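Inositol-3-phosphate synthase (Caenorhabditis elegans, PDB 1VKO) belongs to the myo-inositol-1-phosphate synthase family, with an NAD-binding Rossmann-type domain, and is modelled here with NAD, a potassium ion and pyrophosphate. Local coordinates at residues F285-I290 / I310-R315. Residues are numbered along the deposited sequence; the frame is centred on the assembly and turned at random.
Sequences FAVASI and IELAER
Ile290 reaches from helix 281-291 onto the backbone of helix 307-316, where its CG2, anti to its own backbone N, touches both Leu312 and Ala313. Ile290 CG2 rests 3.6 Å from the carbonyl oxygen Leu312 O. Ile290 CD1 reaches Ala313 CB at 4.0 Å. A single methyl at Ala313 suits this place: it lets the branched isoleucine settle close to the main chain, with Ile290 CG2 4.0 Å from Ala313 CA. With CG anti to its backbone N (chi1 -173°), Leu312 extends toward helix 281-291, long enough for Leu312 CD2 to meet Val287 CG2 at 4.0 Å. Short, branched Val287 offers both methyls to it, the two side chains crossing at about a right angle. All four touching residues are buried, their side-chain contacts are apolar, and no hydrogen bond spans the pair. Within the first helix, buried Ser289 turns its OG back to Phe285 O at 2.6 Å, so the hydroxyl is satisfied locally. The helix segments run almost parallel, 8° apart with axes 10.2 Å from each other, as suits consecutive helices of a Rossmann-type domain joined through strand 295-298 of the parallel sheet. Leu309 extends the seam along helix 307-316, and Val287 also packs against helices 220-238 and 265-273.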
loop_
_atom_site.group_PDB
_atom_site.type_symbol
_atom_site.label_atom_id
_atom_site.label_comp_id
_atom_site.label_asym_id
_atom_site.label_seq_id
_atom_site.Cartn_x
_atom_site.Cartn_y
_atom_site.Cartn_z
ATOM N N PHE A 285 -40.567 -6.330 12.567
ATOM C CA PHE A 285 -40.099 -5.177 13.315
ATOM C C PHE A 285 -40.500 -3.846 12.687
ATOM O O PHE A 285 -41.012 -2.997 13.378
ATOM C CB PHE A 285 -38.592 -5.217 13.551
ATOM C CG PHE A 285 -38.159 -6.255 14.513
ATOM C CD1 PHE A 285 -38.178 -5.984 15.890
ATOM C CD2 PHE A 285 -37.743 -7.515 14.076
ATOM C CE1 PHE A 285 -37.763 -6.968 16.825
ATOM C CE2 PHE A 285 -37.311 -8.520 15.002
ATOM C CZ PHE A 285 -37.333 -8.240 16.396
ATOM N N ALA A 286 -40.285 -3.633 11.389
ATOM C CA ALA A 286 -40.628 -2.310 10.851
ATOM C C ALA A 286 -42.100 -2.038 11.114
ATOM O O ALA A 286 -42.463 -0.954 11.605
ATOM C CB ALA A 286 -40.282 -2.183 9.363
ATOM N N VAL A 287 -42.942 -3.036 10.831
ATOM C CA VAL A 287 -44.399 -2.941 11.097
ATOM C C VAL A 287 -44.748 -2.746 12.585
ATOM O O VAL A 287 -45.516 -1.859 12.937
ATOM C CB VAL A 287 -45.150 -4.114 10.427
ATOM C CG1 VAL A 287 -46.634 -4.109 10.771
ATOM C CG2 VAL A 287 -45.008 -4.013 8.916
ATOM N N ALA A 288 -44.150 -3.526 13.475
ATOM C CA ALA A 288 -44.422 -3.353 14.901
ATOM C C ALA A 288 -44.081 -1.941 15.404
ATOM O O ALA A 288 -44.691 -1.445 16.359
ATOM C CB ALA A 288 -43.683 -4.369 15.682
ATOM N N SER A 289 -43.099 -1.317 14.748
ATOM C CA SER A 289 -42.545 -0.022 15.136
ATOM C C SER A 289 -43.532 1.041 14.725
ATOM O O SER A 289 -43.963 1.852 15.556
ATOM C CB SER A 289 -41.186 0.234 14.455
ATOM O OG SER A 289 -40.296 -0.833 14.711
ATOM N N ILE A 290 -43.894 1.008 13.447
ATOM C CA ILE A 290 -44.784 1.996 12.884
ATOM C C ILE A 290 -46.121 1.947 13.586
ATOM O O ILE A 290 -46.588 2.973 14.065
ATOM C CB ILE A 290 -44.966 1.790 11.367
ATOM C CG1 ILE A 290 -43.654 2.052 10.645
ATOM C CG2 ILE A 290 -46.057 2.708 10.854
ATOM C CD1 ILE A 290 -43.573 1.352 9.282
ATOM N N ILE A 310 -43.059 1.995 3.412
ATOM C CA ILE A 310 -43.036 3.437 3.332
ATOM C C ILE A 310 -44.472 3.956 3.423
ATOM O O ILE A 310 -44.799 4.742 4.342
ATOM C CB ILE A 310 -42.318 3.885 2.057
ATOM C CG1 ILE A 310 -40.814 3.585 2.179
ATOM C CG2 ILE A 310 -42.604 5.355 1.778
ATOM C CD1 ILE A 310 -40.035 3.686 0.877
ATOM N N GLU A 311 -45.344 3.488 2.526
ATOM C CA GLU A 311 -46.764 3.862 2.602
ATOM C C GLU A 311 -47.345 3.716 4.031
ATOM O O GLU A 311 -48.106 4.559 4.494
ATOM C CB GLU A 311 -47.583 3.089 1.567
ATOM C CG GLU A 311 -49.038 3.503 1.493
ATOM C CD GLU A 311 -49.814 2.766 0.417
ATOM O OE1 GLU A 311 -49.494 1.606 0.125
ATOM O OE2 GLU A 311 -50.763 3.357 -0.133
ATOM N N LEU A 312 -46.950 2.678 4.748
ATOM C CA LEU A 312 -47.508 2.448 6.082
ATOM C C LEU A 312 -46.972 3.480 7.065
ATOM O O LEU A 312 -47.691 3.978 7.933
ATOM C CB LEU A 312 -47.224 1.010 6.557
ATOM C CG LEU A 312 -47.872 0.528 7.876
ATOM C CD1 LEU A 312 -49.409 0.327 7.806
ATOM C CD2 LEU A 312 -47.194 -0.731 8.347
ATOM N N ALA A 313 -45.690 3.808 6.916
ATOM C CA ALA A 313 -45.113 4.886 7.681
ATOM C C ALA A 313 -45.756 6.242 7.333
ATOM O O ALA A 313 -46.016 7.040 8.233
ATOM C CB ALA A 313 -43.626 4.921 7.476
ATOM N N GLU A 314 -45.993 6.519 6.042
ATOM C CA GLU A 314 -46.643 7.785 5.631
ATOM C C GLU A 314 -48.001 7.892 6.346
ATOM O O GLU A 314 -48.357 8.931 6.891
ATOM C CB GLU A 314 -46.840 7.889 4.091
ATOM C CG GLU A 314 -45.649 8.401 3.252
ATOM C CD GLU A 314 -45.726 8.038 1.745
ATOM O OE1 GLU A 314 -46.620 7.254 1.320
ATOM O OE2 GLU A 314 -44.867 8.520 0.962
ATOM N N ARG A 315 -48.735 6.786 6.346
ATOM C CA ARG A 315 -50.083 6.734 6.882
ATOM C C ARG A 315 -50.109 6.841 8.389
ATOM O O ARG A 315 -51.110 7.262 8.960
ATOM C CB ARG A 315 -50.756 5.437 6.449
ATOM C CG ARG A 315 -52.113 5.657 5.799
ATOM C CD ARG A 315 -52.610 4.471 4.997
ATOM N NE ARG A 315 -52.718 3.286 5.838
ATOM C CZ ARG A 315 -53.005 2.087 5.373
ATOM N NH1 ARG A 315 -53.200 1.945 4.066
ATOM N NH2 ARG A 315 -53.089 1.036 6.198
#